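Local coordinates for protein-glutamine gamma-glutamyltransferase (Pseudomonas aeruginosa PAO1, PDB 6G49) that shows transglutaminase activity in vitro through its periplasmic domain, joining protein glutamine and lysine side chains, and is critical for the viability of the bacterium, at residues P67-E79 and S117-T129. Numbering follows the deposited sequence.
Sequences PREQLYWRALTME and SQPWLFALDVAQT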
loop_
_atom_site.group_PDB
_atom_site.type_symbol
_atom_site.label_atom_id
_atom_site.label_comp_id
_atom_site.label_asym_id
_atom_site.label_seq_id
_atom_site.Cartn_x
_atom_site.Cartn_y
_atom_site.Cartn_z
ATOM N N PRO A 67 4.296 -15.307 -8.793
ATOM C CA PRO A 67 5.556 -14.574 -8.857
ATOM C C PRO A 67 5.652 -13.503 -7.744
ATOM O O PRO A 67 4.632 -12.908 -7.384
ATOM C CB PRO A 67 5.486 -13.850 -10.208
ATOM C CG PRO A 67 4.403 -14.539 -10.999
ATOM C CD PRO A 67 3.458 -15.155 -9.991
ATOM N N ARG A 68 6.864 -13.213 -7.305
ATOM C CA ARG A 68 7.068 -12.340 -6.162
ATOM C C ARG A 68 6.451 -10.972 -6.384
ATOM O O ARG A 68 5.969 -10.343 -5.443
ATOM C CB ARG A 68 8.538 -12.001 -5.950
ATOM C CG ARG A 68 9.299 -13.099 -5.271
ATOM C CD ARG A 68 10.663 -12.532 -4.976
ATOM N NE ARG A 68 11.277 -13.386 -3.994
ATOM C CZ ARG A 68 10.949 -13.380 -2.706
ATOM N NH1 ARG A 68 10.178 -12.420 -2.219
ATOM N NH2 ARG A 68 11.387 -14.356 -1.924
ATOM N N GLU A 69 6.431 -10.547 -7.652
ATOM C CA GLU A 69 6.001 -9.213 -8.039
ATOM C C GLU A 69 4.521 -9.043 -7.752
ATOM O O GLU A 69 4.066 -7.946 -7.738
ATOM C CB GLU A 69 6.218 -8.980 -9.550
ATOM C CG GLU A 69 7.588 -9.425 -9.988
ATOM C CD GLU A 69 7.688 -10.891 -10.392
ATOM O OE1 GLU A 69 8.292 -11.658 -9.621
ATOM O OE2 GLU A 69 7.138 -11.257 -11.461
ATOM N N GLN A 70 3.786 -10.145 -7.598
ATOM C CA GLN A 70 2.394 -10.095 -7.348
ATOM C C GLN A 70 2.066 -10.177 -5.840
ATOM O O GLN A 70 0.891 -10.130 -5.516
ATOM C CB GLN A 70 1.712 -11.286 -8.031
ATOM C CG GLN A 70 1.727 -11.104 -9.551
ATOM C CD GLN A 70 1.189 -12.278 -10.340
ATOM O OE1 GLN A 70 0.390 -13.089 -9.863
ATOM N NE2 GLN A 70 1.634 -12.354 -11.583
ATOM N N LEU A 71 3.060 -10.421 -4.970
ATOM C CA LEU A 71 2.808 -10.720 -3.580
ATOM C C LEU A 71 2.722 -9.418 -2.769
ATOM O O LEU A 71 3.565 -9.096 -1.923
ATOM C CB LEU A 71 3.896 -11.629 -3.053
ATOM C CG LEU A 71 3.962 -12.992 -3.739
ATOM C CD1 LEU A 71 5.036 -13.808 -3.094
ATOM C CD2 LEU A 71 2.625 -13.707 -3.672
ATOM N N TYR A 72 1.699 -8.649 -3.089
ATOM C CA TYR A 72 1.317 -7.452 -2.331
ATOM C C TYR A 72 0.207 -7.801 -1.357
ATOM O O TYR A 72 -0.964 -7.901 -1.720
ATOM C CB TYR A 72 0.890 -6.316 -3.272
ATOM C CG TYR A 72 2.066 -5.654 -3.937
ATOM C CD1 TYR A 72 2.673 -6.206 -5.044
ATOM C CD2 TYR A 72 2.540 -4.424 -3.500
ATOM C CE1 TYR A 72 3.754 -5.601 -5.633
ATOM C CE2 TYR A 72 3.618 -3.786 -4.104
ATOM C CZ TYR A 72 4.221 -4.386 -5.196
ATOM O OH TYR A 72 5.253 -3.740 -5.794
ATOM N N TRP A 73 0.602 -7.972 -0.104
ATOM C CA TRP A 73 -0.260 -8.331 1.005
ATOM C C TRP A 73 -0.888 -7.081 1.623
ATOM O O TRP A 73 -0.219 -6.426 2.435
ATOM C CB TRP A 73 0.465 -9.168 2.061
ATOM C CG TRP A 73 1.239 -10.324 1.523
ATOM C CD1 TRP A 73 2.573 -10.362 1.290
ATOM C CD2 TRP A 73 0.723 -11.603 1.093
ATOM N NE1 TRP A 73 2.929 -11.572 0.737
ATOM C CE2 TRP A 73 1.815 -12.337 0.624
ATOM C CE3 TRP A 73 -0.555 -12.155 1.077
ATOM C CZ2 TRP A 73 1.663 -13.631 0.114
ATOM C CZ3 TRP A 73 -0.707 -13.433 0.578
ATOM C CH2 TRP A 73 0.402 -14.135 0.145
ATOM N N ARG A 74 -2.097 -6.721 1.195
ATOM C CA ARG A 74 -2.783 -5.538 1.744
ATOM C C ARG A 74 -3.152 -5.808 3.194
ATOM O O ARG A 74 -3.687 -6.870 3.543
ATOM C CB ARG A 74 -4.055 -5.113 1.005
ATOM C CG ARG A 74 -4.742 -3.866 1.574
ATOM C CD ARG A 74 -6.002 -3.431 0.810
ATOM N NE ARG A 74 -5.784 -3.244 -0.612
ATOM C CZ ARG A 74 -6.154 -2.169 -1.297
ATOM N NH1 ARG A 74 -6.940 -1.270 -0.704
ATOM N NH2 ARG A 74 -5.715 -1.993 -2.535
ATOM N N ALA A 75 -2.873 -4.813 4.062
ATOM C CA ALA A 75 -3.371 -4.769 5.434
ATOM C C ALA A 75 -4.439 -3.714 5.600
ATOM O O ALA A 75 -5.549 -4.000 6.085
ATOM C CB ALA A 75 -2.260 -4.553 6.408
ATOM N N LEU A 76 -4.103 -2.464 5.235
ATOM C CA LEU A 76 -5.069 -1.367 5.420
ATOM C C LEU A 76 -4.722 -0.276 4.416
ATOM O O LEU A 76 -3.687 -0.301 3.790
ATOM C CB LEU A 76 -5.041 -0.819 6.843
ATOM C CG LEU A 76 -3.825 -0.007 7.258
ATOM C CD1 LEU A 76 -4.221 0.925 8.409
ATOM C CD2 LEU A 76 -2.655 -0.903 7.662
ATOM N N THR A 77 -5.610 0.722 4.298
ATOM C CA THR A 77 -5.314 1.961 3.585
ATOM C C THR A 77 -5.289 3.101 4.572
ATOM O O THR A 77 -5.946 3.068 5.629
ATOM C CB THR A 77 -6.264 2.337 2.432
ATOM O OG1 THR A 77 -7.460 2.950 2.948
ATOM C CG2 THR A 77 -6.575 1.168 1.529
ATOM N N MET A 78 -4.499 4.115 4.198
ATOM C CA MET A 78 -4.378 5.352 4.955
ATOM C C MET A 78 -4.786 6.498 4.025
ATOM O O MET A 78 -4.106 6.776 3.048
ATOM C CB MET A 78 -2.941 5.488 5.449
ATOM C CG MET A 78 -2.585 4.353 6.429
ATOM S SD MET A 78 -0.911 4.568 7.085
ATOM C CE MET A 78 -0.756 2.996 7.916
ATOM N N GLU A 79 -5.918 7.119 4.361
ATOM C CA GLU A 79 -6.552 8.123 3.529
ATOM C C GLU A 79 -6.402 9.535 4.061
ATOM O O GLU A 79 -6.857 10.468 3.359
ATOM C CB GLU A 79 -8.032 7.768 3.364
ATOM C CG GLU A 79 -8.263 6.557 2.480
ATOM C CD GLU A 79 -9.669 5.983 2.551
ATOM O OE1 GLU A 79 -10.072 5.656 3.653
ATOM O OE2 GLU A 79 -10.296 5.877 1.475
ATOM N N SER A 117 -2.034 -7.397 17.455
ATOM C CA SER A 117 -2.764 -6.452 18.280
ATOM C C SER A 117 -3.478 -5.398 17.432
ATOM O O SER A 117 -3.722 -4.284 17.901
ATOM C CB SER A 117 -1.836 -5.822 19.308
ATOM O OG SER A 117 -1.367 -6.795 20.207
ATOM N N GLN A 118 -3.844 -5.737 16.192
ATOM C CA GLN A 118 -4.585 -4.897 15.308
ATOM C C GLN A 118 -5.689 -5.699 14.633
ATOM O O GLN A 118 -5.600 -6.931 14.491
ATOM C CB GLN A 118 -3.698 -4.193 14.265
ATOM C CG GLN A 118 -2.599 -3.318 14.832
ATOM C CD GLN A 118 -3.142 -2.043 15.445
ATOM O OE1 GLN A 118 -4.341 -1.775 15.451
ATOM N NE2 GLN A 118 -2.208 -1.195 15.867
ATOM N N PRO A 119 -6.788 -5.073 14.202
ATOM C CA PRO A 119 -7.906 -5.806 13.616
ATOM C C PRO A 119 -7.936 -5.987 12.098
ATOM O O PRO A 119 -8.970 -5.804 11.509
ATOM C CB PRO A 119 -9.080 -4.913 14.048
ATOM C CG PRO A 119 -8.572 -3.502 13.939
ATOM C CD PRO A 119 -7.118 -3.628 14.360
ATOM N N TRP A 120 -6.775 -6.175 11.452
ATOM C CA TRP A 120 -6.623 -6.275 10.013
ATOM C C TRP A 120 -6.119 -7.673 9.673
ATOM O O TRP A 120 -5.143 -8.110 10.319
ATOM C CB TRP A 120 -5.639 -5.213 9.477
ATOM C CG TRP A 120 -5.972 -3.872 10.066
ATOM C CD1 TRP A 120 -7.214 -3.306 10.126
ATOM C CD2 TRP A 120 -5.070 -2.937 10.690
ATOM N NE1 TRP A 120 -7.144 -2.092 10.761
ATOM C CE2 TRP A 120 -5.851 -1.839 11.131
ATOM C CE3 TRP A 120 -3.690 -2.901 10.923
ATOM C CZ2 TRP A 120 -5.301 -0.745 11.799
ATOM C CZ3 TRP A 120 -3.147 -1.844 11.627
ATOM C CH2 TRP A 120 -3.943 -0.773 12.058
ATOM N N LEU A 121 -6.755 -8.342 8.715
ATOM C CA LEU A 121 -6.192 -9.581 8.188
ATOM C C LEU A 121 -5.447 -9.236 6.900
ATOM O O LEU A 121 -5.889 -8.413 6.068
ATOM C CB LEU A 121 -7.310 -10.582 7.917
ATOM C CG LEU A 121 -8.148 -11.030 9.115
ATOM C CD1 LEU A 121 -8.924 -12.290 8.769
ATOM C CD2 LEU A 121 -7.356 -11.196 10.371
ATOM N N PHE A 122 -4.312 -9.885 6.719
ATOM C CA PHE A 122 -3.488 -9.642 5.554
ATOM C C PHE A 122 -3.955 -10.514 4.388
ATOM O O PHE A 122 -4.203 -11.724 4.571
ATOM C CB PHE A 122 -2.034 -9.951 5.884
ATOM C CG PHE A 122 -1.550 -9.363 7.174
ATOM C CD1 PHE A 122 -1.671 -8.006 7.408
ATOM C CD2 PHE A 122 -1.072 -10.168 8.202
ATOM C CE1 PHE A 122 -1.329 -7.477 8.627
ATOM C CE2 PHE A 122 -0.610 -9.595 9.367
ATOM C CZ PHE A 122 -0.728 -8.243 9.578
ATOM N N ALA A 123 -4.032 -9.960 3.183
ATOM C CA ALA A 123 -4.455 -10.745 2.035
ATOM C C ALA A 123 -4.149 -9.987 0.759
ATOM O O ALA A 123 -4.200 -8.742 0.738
ATOM C CB ALA A 123 -5.945 -11.017 2.102
ATOM N N LEU A 124 -3.964 -10.726 -0.336
ATOM C CA LEU A 124 -3.882 -10.113 -1.668
ATOM C C LEU A 124 -5.250 -9.528 -2.029
ATOM O O LEU A 124 -6.314 -10.093 -1.784
ATOM C CB LEU A 124 -3.513 -11.163 -2.718
ATOM C CG LEU A 124 -2.278 -12.011 -2.462
ATOM C CD1 LEU A 124 -2.186 -13.068 -3.545
ATOM C CD2 LEU A 124 -0.978 -11.182 -2.431
ATOM N N ASP A 125 -5.215 -8.326 -2.617
ATOM C CA ASP A 125 -6.439 -7.669 -3.091
ATOM C C ASP A 125 -7.003 -8.485 -4.269
ATOM O O ASP A 125 -6.259 -9.145 -4.968
ATOM C CB ASP A 125 -6.094 -6.222 -3.503
ATOM C CG ASP A 125 -7.231 -5.222 -3.499
ATOM O OD1 ASP A 125 -8.091 -5.313 -2.631
ATOM O OD2 ASP A 125 -7.197 -4.308 -4.367
ATOM N N VAL A 126 -8.354 -8.507 -4.464
ATOM C CA VAL A 126 -9.399 -8.203 -3.533
ATOM C C VAL A 126 -9.742 -9.528 -2.834
ATOM O O VAL A 126 -9.996 -10.548 -3.520
ATOM C CB VAL A 126 -10.642 -7.645 -4.240
ATOM C CG1 VAL A 126 -11.827 -7.585 -3.307
ATOM C CG2 VAL A 126 -10.357 -6.264 -4.809
ATOM N N ALA A 127 -9.798 -9.493 -1.515
ATOM C CA ALA A 127 -9.881 -10.708 -0.724
ATOM C C ALA A 127 -11.288 -10.959 -0.196
ATOM O O ALA A 127 -12.051 -10.065 0.169
ATOM C CB ALA A 127 -8.942 -10.668 0.452
ATOM N N GLN A 128 -11.571 -12.275 -0.064
ATOM C CA GLN A 128 -12.682 -12.838 0.707
ATOM C C GLN A 128 -12.126 -13.922 1.649
ATOM O O GLN A 128 -11.145 -14.583 1.269
ATOM C CB GLN A 128 -13.719 -13.479 -0.227
ATOM C CG GLN A 128 -14.214 -12.538 -1.297
ATOM C CD GLN A 128 -15.246 -11.574 -0.795
ATOM O OE1 GLN A 128 -16.432 -11.809 -1.033
ATOM N NE2 GLN A 128 -14.812 -10.473 -0.147
ATOM N N THR A 129 -12.679 -14.072 2.859
ATOM C CA THR A 129 -12.159 -15.066 3.794
ATOM C C THR A 129 -13.339 -15.880 4.310
ATOM O O THR A 129 -14.501 -15.520 4.109
ATOM C CB THR A 129 -11.401 -14.484 5.001
ATOM O OG1 THR A 129 -12.332 -14.021 5.977
ATOM C CG2 THR A 129 -10.460 -13.364 4.583
HETATM O O HOH W 1 -2.677 -7.011 -3.471
HETATM O O HOH W 2 -6.708 -6.342 4.501
#
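Leu124 lays its CD2 methyl over one face of the Trp73 indole, a CH-pi contact with CD2 3.8 Å from the centroid of the six-membered ring. A second one lies farther along, where CD1 of Leu76 sits 4.1 Å from the centroid of the six-membered ring of Trp120; Gln118 and Pro119 back the opposite face of that indole. Between them CB of Ala75 meets the edge of the Phe122 ring, 3.6 Å from CD1. The antiparallel backbones are joined at Arg74 and Ala123: Ala123 N donates to Arg74 O at 3.1 Å, while the return bond is weak. Beyond this pair, one water bridges Tyr72 O and Asp125 N. With CG anti to the backbone N (chi1 -179°) and a bend at chi3, Arg74 stacks its guanidinium on the Asp125 carboxylate, the planes 23° apart. Arg74 NH2 stands 3.3 Å from Asp125 OD2, too far above the guanidinium plane for more than charge attraction; Glu291 also pairs with Arg74, and Arg164 with Asp125. Tyr72 OH hydrogen-bonds Asp303, a probable active-site residue. Strand 72-81 runs between strands 120-124 and 261-265, with a classic beta bulge at Ala75 and Leu76 opposite Ala265.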